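Fusion DH (Streptomyces sp. MJ635-86F5, PDB 6K97) joins, in one engineered chain, the halves of the split dehydratase domain of cremimycin biosynthesis, a double hot dog fold that probably dehydrates polyketide intermediates. Local coordinates at residues E30-P35 with A82-D87; A40-L43 with G47-F50; G118-D121 with A125-L128; R131-G134 with L139-E142. All blocks are in the same frame, centred on the assembly; numbering follows the deposited sequence.

Contact 1: residues E30-P35 with A82-D87; sequences EATEHP and ALHAAD
The hydroxyl OG1 of Thr-32 and the ring nitrogen NE2 of His-84 meet in a 2.7 Å hydrogen bond, which ties the N-terminal loop to helix 75-88, the helix of the first hot dog in this fusion. The oxygen lies in the plane of the imidazole, at its edge, and either partner could be the donor. Thr-32 reaches it with OG1 anti to the backbone N (chi1 -166°), the hydroxyl and the ring arriving from opposite directions. The pair is a worked example of an irregular segment fixed to a helix through a single residue: His-84 alone supplies the helix side. Its other nitrogen, ND1, is hydrogen-bonded to His-249 from the second part of the engineered chain, so both ring nitrogens are held. A second histidine packs against the first. The His-34 side chain runs alongside that of His-84, pointing the other way, the two planes 48° apart with centroids separated by 4.6 Å, while its own NE2 is hydrogen-bonded to Glu-80 one helical turn earlier. The CH-pi contact is better aligned than the rings: CB of His-34 sits over the His-84 face, 4.0 Å from the centroid and 13° off the ring normal.

Contact 2: residues A40-L43 with G47-F50; sequences ATEL and GYLF
Tyr-48, Leu-49 and Leu-43 lose the most surface when segment 40-43 meets segment 47-50, and each does so in a different way. The ring of Tyr-48 leans across to Glu-42, whose CG stands over one of its faces in a CH-pi contact, 4.2 Å from the centroid. Glu-42 gets there with CG anti to the backbone N (chi1 -173°) and its chain extended, and this also brings OE2 to 3.2 Å from the hydroxyl OH of Tyr-48. On the same side of the strands, CB of Ala-40 packs on CE2 of Phe-50 at 3.7 Å; both aromatic residues of this face also touch helix 75-88.

Leu-49 contributes mainly through its backbone. It forms the hydrogen-bonded pair with Thr-41, N of Thr-41 to O of Leu-49 and N of Leu-49 to O of Thr-41, both bonds 2.9 Å long. Their side chains occupy the other face, where Leu-49 meets Leu-49 of the second subunit, also packed on by Thr-41. Leu-43 closes the turn end: its N donates to O of Gly-47 at 2.8 Å, nearly straight at the hydrogen (170°) though tilted from the carbonyl plane. Its methyl CD1 lies beside the Gly-47 backbone, 4.1 Å from the carbonyl C. Two antiparallel strands joined by a short turn make this a beta hairpin, with one face on the helix and the other on the partner chain, at the edge of the N-terminal hot dog sheet within the chain.

Contact 3: residues G118-D121 with A125-L128; sequences GPAD and ARSL
Arg-126 lays its extended side chain along the backbone of segment 118-121, one face of its guanidinium beneath N of Ala-120, which stands 3.9 Å above the plane and toward the rim. CG starts anti to the carbonyl carbon (chi1 -62°), and from there the chain runs straight to NE, passing the Gly-118 carbonyl and the CB of Ala-120. At the group's edge, NH1 gives a hydrogen bond of 3.0 Å to O of Gly-118, tilted slightly from the guanidinium plane and somewhat bent at the hydrogen (143°). The stronger partner of that same nitrogen is O of Gly-46, in the turn after strand 39-42, so one nitrogen of one side chain joins two separate turns.

The backbones are fastened at both ends of the contact. N of Gly-118 donates to O of Ser-127 over 3.0 Å. N of Asp-121 donates to O of Ala-125 over 2.9 Å. The side chain of Asp-121 folds close to Ala-125. At Pro-119, between these direct bonds, a water takes the place of a third: it donates to O of Pro-119 at 2.8 Å and accepts from N of Ser-127 at 3.0 Å. As an example of strand pairing interrupted and then resumed, one water stands in for a direct bond before direct bonding returns at Asp-121. The arrangement is that of the solvent-facing loop end of a beta hairpin formed by the neighbouring antiparallel strands 110-117 and 126-134 of the N-terminal hot dog.

Contact 4: residues R131-G134 with L139-E142; sequences RSHG and LWVE
Trp-140 is filled on both sides: the guanidinium of Arg-131 lies on one face and the imidazole of His-133 meets the opposite one, while CA of Ser-132 sits in plane at its edge. The arginine stack is nearly parallel, planes 3° apart, and CZ is 3.6 Å from the centroid of the five-membered ring, a cation-pi contact. Here NH2 of Arg-131 and NE1 of Trp-140 are layered, two donors sharing no bond. The histidine instead presents its edge, CD2 lying 3.6 Å from CE3 of Trp-140, edge-to-face. In Arg-131 and His-133 alike CG lies between the backbone N and the carbonyl carbon (chi1 71° and 75°), which sends both past the indole. His-133 is steadied by ND1 donating to O of Gly-134 at 2.7 Å.

Two backbone bonds carry the frame, Ser-132 N to Val-141 O at 2.9 Å and Val-141 N to Ser-132 O at 2.7 Å. The polar ends look to the second subunit, NH1 of Arg-131 to its Glu-42 and NE2 of His-133 hydrogen-bonded to its Glu-30. A tryptophan held between two side chains of the neighbouring strand, in an antiparallel beta hairpin, thus joins the dimer interface of the N-terminal hot dog.

Overall arrangement
From the N terminus, the chain runs through the loop 30-35, which contact 1 later closes against helix 75-88. Contact 2, the turn of hairpin 39-42/48-55, is nested inside that loop, and the two touch where Ala-40 meets Glu-30 and Phe-50 meets Ala-85. Contacts 3 and 4 then follow in series, each closing a short loop at an opposite end of strand 126-134: the first toward strand 110-117, the second toward strand 141-149. Leu-128 packs on the helix of contact 1, and Arg-126 on Tyr-48 of contact 2. Contacts 2 and 4 do not touch within the chain, yet each reaches the other's counterpart in the second subunit. All four lie in the N-terminal part of the fusion.

Contact 1: residues E30-P35 with A82-D87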
# COMPACT_ATOMS: atom_id res chain seq x y z
N GLU A 30 3.21 5.85 -5.12
CA GLU A 30 3.02 6.22 -6.52
C GLU A 30 1.55 6.51 -6.72
O GLU A 30 0.69 5.75 -6.26
CB GLU A 30 3.51 5.07 -7.44
CG GLU A 30 5.02 4.82 -7.33
CD GLU A 30 5.48 3.35 -7.41
OE1 GLU A 30 4.86 2.41 -6.83
OE2 GLU A 30 6.52 3.13 -8.06
N ALA A 31 1.24 7.60 -7.43
CA ALA A 31 -0.13 7.99 -7.71
C ALA A 31 -0.70 7.15 -8.83
O ALA A 31 0.07 6.54 -9.60
CB ALA A 31 -0.20 9.46 -8.07
N THR A 32 -2.04 7.11 -8.92
CA THR A 32 -2.74 6.55 -10.06
C THR A 32 -3.77 7.58 -10.53
O THR A 32 -4.21 8.40 -9.75
CB THR A 32 -3.40 5.20 -9.70
OG1 THR A 32 -3.78 4.53 -10.89
CG2 THR A 32 -4.65 5.39 -8.80
N GLU A 33 -4.16 7.56 -11.80
CA GLU A 33 -5.24 8.46 -12.27
C GLU A 33 -6.54 7.68 -12.32
O GLU A 33 -6.74 6.85 -13.19
CB GLU A 33 -4.93 9.07 -13.66
CG GLU A 33 -3.82 10.13 -13.64
CD GLU A 33 -2.38 9.57 -13.47
OE1 GLU A 33 -2.01 8.56 -14.14
OE2 GLU A 33 -1.59 10.15 -12.68
N HIS A 34 -7.43 7.93 -11.37
CA HIS A 34 -8.78 7.36 -11.41
C HIS A 34 -9.67 8.17 -10.52
O HIS A 34 -9.22 8.66 -9.53
CB HIS A 34 -8.72 5.91 -10.94
CG HIS A 34 -9.97 5.15 -11.20
ND1 HIS A 34 -10.96 5.01 -10.25
CD2 HIS A 34 -10.41 4.52 -12.30
CE1 HIS A 34 -11.94 4.29 -10.76
NE2 HIS A 34 -11.63 3.97 -12.00
N PRO A 35 -10.97 8.26 -10.82
CA PRO A 35 -11.85 9.05 -9.95
C PRO A 35 -12.07 8.55 -8.50
O PRO A 35 -12.44 9.34 -7.66
CB PRO A 35 -13.18 9.06 -10.71
CG PRO A 35 -12.78 8.84 -12.15
CD PRO A 35 -11.62 7.87 -12.09
N ALA A 82 -12.14 -3.01 -9.75
CA ALA A 82 -11.42 -4.16 -10.24
C ALA A 82 -10.88 -3.96 -11.68
O ALA A 82 -9.79 -4.38 -11.98
CB ALA A 82 -12.31 -5.38 -10.19
N LEU A 83 -11.65 -3.29 -12.52
CA LEU A 83 -11.19 -2.95 -13.86
C LEU A 83 -9.91 -2.11 -13.77
O LEU A 83 -8.95 -2.40 -14.48
CB LEU A 83 -12.26 -2.24 -14.68
CG LEU A 83 -13.43 -3.18 -15.06
CD1 LEU A 83 -14.61 -2.40 -15.62
CD2 LEU A 83 -13.00 -4.27 -16.04
N HIS A 84 -9.86 -1.14 -12.85
CA HIS A 84 -8.64 -0.35 -12.73
C HIS A 84 -7.46 -1.23 -12.29
O HIS A 84 -6.36 -1.21 -12.89
CB HIS A 84 -8.81 0.82 -11.79
CG HIS A 84 -7.73 1.83 -11.93
ND1 HIS A 84 -7.60 2.65 -13.03
CD2 HIS A 84 -6.66 2.11 -11.14
CE1 HIS A 84 -6.52 3.41 -12.91
NE2 HIS A 84 -5.92 3.08 -11.78
N ALA A 85 -7.70 -2.07 -11.31
CA ALA A 85 -6.63 -2.98 -10.91
C ALA A 85 -6.20 -3.86 -12.08
O ALA A 85 -5.02 -4.09 -12.30
CB ALA A 85 -7.10 -3.82 -9.75
N ALA A 86 -7.18 -4.38 -12.83
CA ALA A 86 -6.89 -5.27 -13.94
C ALA A 86 -5.98 -4.57 -14.96
O ALA A 86 -4.95 -5.12 -15.38
CB ALA A 86 -8.17 -5.73 -14.60
N ASP A 87 -6.35 -3.36 -15.30
CA ASP A 87 -5.62 -2.58 -16.20
C ASP A 87 -4.16 -2.36 -15.70
O ASP A 87 -3.22 -2.64 -16.43
CB ASP A 87 -6.36 -1.27 -16.40
CG ASP A 87 -5.67 -0.34 -17.37
OD1 ASP A 87 -5.17 -0.81 -18.37
OD2 ASP A 87 -5.60 0.88 -17.11

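Contact 2: residues A40-L43 with G47-F50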
# COMPACT_ATOMS: atom_id res chain seq x y z
N ALA A 40 -1.29 3.65 -6.38
CA ALA A 40 -1.05 2.28 -6.90
C ALA A 40 0.36 1.87 -6.62
O ALA A 40 1.25 2.59 -6.96
CB ALA A 40 -1.25 2.27 -8.39
N THR A 41 0.62 0.73 -6.00
CA THR A 41 1.98 0.34 -5.82
C THR A 41 2.15 -1.12 -6.06
O THR A 41 1.27 -1.90 -5.73
CB THR A 41 2.52 0.69 -4.41
OG1 THR A 41 2.46 -0.45 -3.58
CG2 THR A 41 1.73 1.77 -3.74
N GLU A 42 3.27 -1.50 -6.65
CA GLU A 42 3.57 -2.90 -6.91
C GLU A 42 4.36 -3.28 -5.71
O GLU A 42 5.18 -2.50 -5.27
CB GLU A 42 4.39 -3.09 -8.21
CG GLU A 42 4.57 -4.57 -8.61
CD GLU A 42 5.52 -4.78 -9.82
OE1 GLU A 42 6.71 -4.43 -9.66
OE2 GLU A 42 5.12 -5.34 -10.87
N LEU A 43 4.07 -4.44 -5.13
CA LEU A 43 4.73 -4.85 -3.90
C LEU A 43 5.80 -5.82 -4.30
O LEU A 43 5.72 -6.42 -5.36
CB LEU A 43 3.74 -5.51 -2.97
CG LEU A 43 2.49 -4.67 -2.67
CD1 LEU A 43 1.38 -5.55 -2.14
CD2 LEU A 43 2.84 -3.58 -1.67
N GLY A 47 2.51 -8.41 -6.25
CA GLY A 47 1.12 -8.03 -6.01
C GLY A 47 0.98 -6.54 -6.11
O GLY A 47 1.98 -5.86 -6.29
N TYR A 48 -0.25 -6.04 -6.02
CA TYR A 48 -0.47 -4.58 -6.06
C TYR A 48 -1.37 -4.10 -4.91
O TYR A 48 -2.17 -4.89 -4.39
CB TYR A 48 -1.11 -4.19 -7.38
CG TYR A 48 -0.25 -4.30 -8.57
CD1 TYR A 48 -0.10 -5.51 -9.24
CD2 TYR A 48 0.45 -3.19 -9.07
CE1 TYR A 48 0.72 -5.61 -10.36
CE2 TYR A 48 1.26 -3.28 -10.20
CZ TYR A 48 1.40 -4.48 -10.83
OH TYR A 48 2.20 -4.57 -11.96
N LEU A 49 -1.25 -2.83 -4.53
CA LEU A 49 -2.16 -2.20 -3.56
C LEU A 49 -2.67 -0.90 -4.19
O LEU A 49 -1.86 -0.12 -4.68
CB LEU A 49 -1.46 -1.89 -2.24
CG LEU A 49 -2.33 -1.15 -1.21
CD1 LEU A 49 -3.43 -2.05 -0.63
CD2 LEU A 49 -1.54 -0.55 -0.05
N PHE A 50 -3.97 -0.67 -4.19
CA PHE A 50 -4.53 0.63 -4.59
C PHE A 50 -5.32 1.23 -3.44
O PHE A 50 -6.01 0.50 -2.73
CB PHE A 50 -5.47 0.45 -5.74
CG PHE A 50 -4.88 -0.29 -6.88
CD1 PHE A 50 -4.83 -1.65 -6.88
CD2 PHE A 50 -4.36 0.39 -7.93
CE1 PHE A 50 -4.29 -2.33 -7.96
CE2 PHE A 50 -3.79 -0.29 -9.01
CZ PHE A 50 -3.76 -1.65 -9.02

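Contact 3: residues G118-D121 with A125-L128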
# COMPACT_ATOMS: atom_id res chain seq x y z
N GLY A 118 -3.09 -10.04 -5.45
CA GLY A 118 -2.02 -11.00 -5.24
C GLY A 118 -1.10 -11.11 -6.44
O GLY A 118 -1.36 -10.51 -7.51
N PRO A 119 -0.01 -11.87 -6.27
CA PRO A 119 0.91 -12.22 -7.36
C PRO A 119 0.28 -13.16 -8.34
O PRO A 119 -0.69 -13.82 -8.01
CB PRO A 119 2.06 -12.97 -6.65
CG PRO A 119 1.71 -13.02 -5.18
CD PRO A 119 0.29 -12.60 -5.01
N ALA A 120 0.85 -13.25 -9.54
CA ALA A 120 0.35 -14.12 -10.59
C ALA A 120 0.70 -15.58 -10.35
O ALA A 120 1.81 -15.87 -9.99
CB ALA A 120 0.90 -13.68 -11.94
N ASP A 121 -0.29 -16.45 -10.47
CA ASP A 121 -0.21 -17.86 -10.83
C ASP A 121 0.73 -18.10 -11.98
O ASP A 121 0.96 -17.19 -12.76
CB ASP A 121 -1.57 -18.26 -11.50
CG ASP A 121 -2.50 -18.94 -10.61
OD1 ASP A 121 -2.15 -19.19 -9.45
OD2 ASP A 121 -3.60 -19.25 -11.08
N ALA A 125 -3.32 -15.80 -13.37
CA ALA A 125 -4.44 -15.38 -12.54
C ALA A 125 -3.95 -14.87 -11.19
O ALA A 125 -2.97 -15.37 -10.64
CB ALA A 125 -5.41 -16.53 -12.32
N ARG A 126 -4.68 -13.88 -10.66
CA ARG A 126 -4.37 -13.22 -9.41
C ARG A 126 -5.61 -13.12 -8.53
O ARG A 126 -6.66 -12.83 -9.02
CB ARG A 126 -3.88 -11.81 -9.69
CG ARG A 126 -2.60 -11.73 -10.52
CD ARG A 126 -2.42 -10.29 -11.01
NE ARG A 126 -1.19 -10.05 -11.75
CZ ARG A 126 -0.05 -9.67 -11.21
NH1 ARG A 126 0.06 -9.48 -9.90
NH2 ARG A 126 0.96 -9.44 -11.96
N SER A 127 -5.47 -13.31 -7.23
CA SER A 127 -6.58 -13.02 -6.35
C SER A 127 -6.79 -11.49 -6.28
O SER A 127 -5.87 -10.69 -6.51
CB SER A 127 -6.27 -13.53 -4.98
OG SER A 127 -5.33 -12.62 -4.42
N LEU A 128 -7.98 -11.09 -5.95
CA LEU A 128 -8.33 -9.68 -5.82
C LEU A 128 -9.30 -9.53 -4.64
O LEU A 128 -10.19 -10.34 -4.50
CB LEU A 128 -8.99 -9.16 -7.11
CG LEU A 128 -9.44 -7.70 -7.07
CD1 LEU A 128 -9.19 -7.00 -8.39
CD2 LEU A 128 -10.89 -7.55 -6.67
O HOH W 1 -2.83 -14.34 -6.30

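Contact 4: residues R131-G134 with L139-E142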
# COMPACT_ATOMS: atom_id res chain seq x y z
N ARG A 131 -11.94 -3.79 0.15
CA ARG A 131 -12.22 -3.66 1.57
C ARG A 131 -12.16 -2.19 1.97
O ARG A 131 -11.57 -1.37 1.25
CB ARG A 131 -11.21 -4.45 2.39
CG ARG A 131 -9.83 -3.79 2.37
CD ARG A 131 -8.78 -4.48 3.19
NE ARG A 131 -7.54 -3.71 3.13
CZ ARG A 131 -6.44 -4.00 3.85
NH1 ARG A 131 -5.37 -3.23 3.71
NH2 ARG A 131 -6.40 -5.02 4.72
N SER A 132 -12.79 -1.86 3.08
CA SER A 132 -12.80 -0.48 3.58
C SER A 132 -13.01 -0.47 5.08
O SER A 132 -13.32 -1.51 5.71
CB SER A 132 -13.91 0.36 2.94
OG SER A 132 -15.21 0.01 3.44
N HIS A 133 -12.80 0.70 5.64
CA HIS A 133 -13.20 0.95 6.99
C HIS A 133 -13.39 2.43 7.20
O HIS A 133 -12.73 3.26 6.51
CB HIS A 133 -12.24 0.31 8.02
CG HIS A 133 -10.93 1.02 8.20
ND1 HIS A 133 -10.84 2.33 8.62
CD2 HIS A 133 -9.66 0.57 8.12
CE1 HIS A 133 -9.58 2.67 8.74
NE2 HIS A 133 -8.84 1.62 8.44
N GLY A 134 -14.26 2.77 8.15
CA GLY A 134 -14.54 4.17 8.50
C GLY A 134 -13.26 4.90 8.96
O GLY A 134 -12.37 4.30 9.60
N LEU A 139 -11.19 -1.77 11.99
CA LEU A 139 -11.35 -3.07 11.39
C LEU A 139 -11.87 -3.02 9.97
O LEU A 139 -12.87 -2.39 9.67
CB LEU A 139 -12.22 -3.95 12.27
CG LEU A 139 -11.56 -4.23 13.65
CD1 LEU A 139 -12.50 -5.06 14.51
CD2 LEU A 139 -10.18 -4.90 13.58
N TRP A 140 -11.15 -3.71 9.09
CA TRP A 140 -11.46 -3.73 7.68
C TRP A 140 -12.70 -4.53 7.45
O TRP A 140 -12.89 -5.50 8.12
CB TRP A 140 -10.34 -4.39 6.89
CG TRP A 140 -9.11 -3.58 6.85
CD1 TRP A 140 -7.95 -3.82 7.54
CD2 TRP A 140 -8.90 -2.39 6.10
NE1 TRP A 140 -7.01 -2.86 7.23
CE2 TRP A 140 -7.57 -1.97 6.35
CE3 TRP A 140 -9.70 -1.63 5.24
CZ2 TRP A 140 -7.04 -0.81 5.81
CZ3 TRP A 140 -9.16 -0.49 4.66
CH2 TRP A 140 -7.82 -0.09 4.95
N VAL A 141 -13.55 -4.07 6.53
CA VAL A 141 -14.71 -4.81 6.10
C VAL A 141 -14.49 -5.18 4.65
O VAL A 141 -14.17 -4.32 3.85
CB VAL A 141 -15.98 -3.97 6.21
CG1 VAL A 141 -17.19 -4.77 5.75
CG2 VAL A 141 -16.15 -3.48 7.65
N GLU A 142 -14.66 -6.45 4.33
CA GLU A 142 -14.50 -6.96 2.98
C GLU A 142 -15.83 -6.82 2.21
O GLU A 142 -16.84 -7.32 2.66
CB GLU A 142 -14.05 -8.43 3.00
CG GLU A 142 -13.77 -8.96 1.59
CD GLU A 142 -13.16 -10.37 1.52
OE1 GLU A 142 -11.97 -10.53 1.88
OE2 GLU A 142 -13.87 -11.31 1.06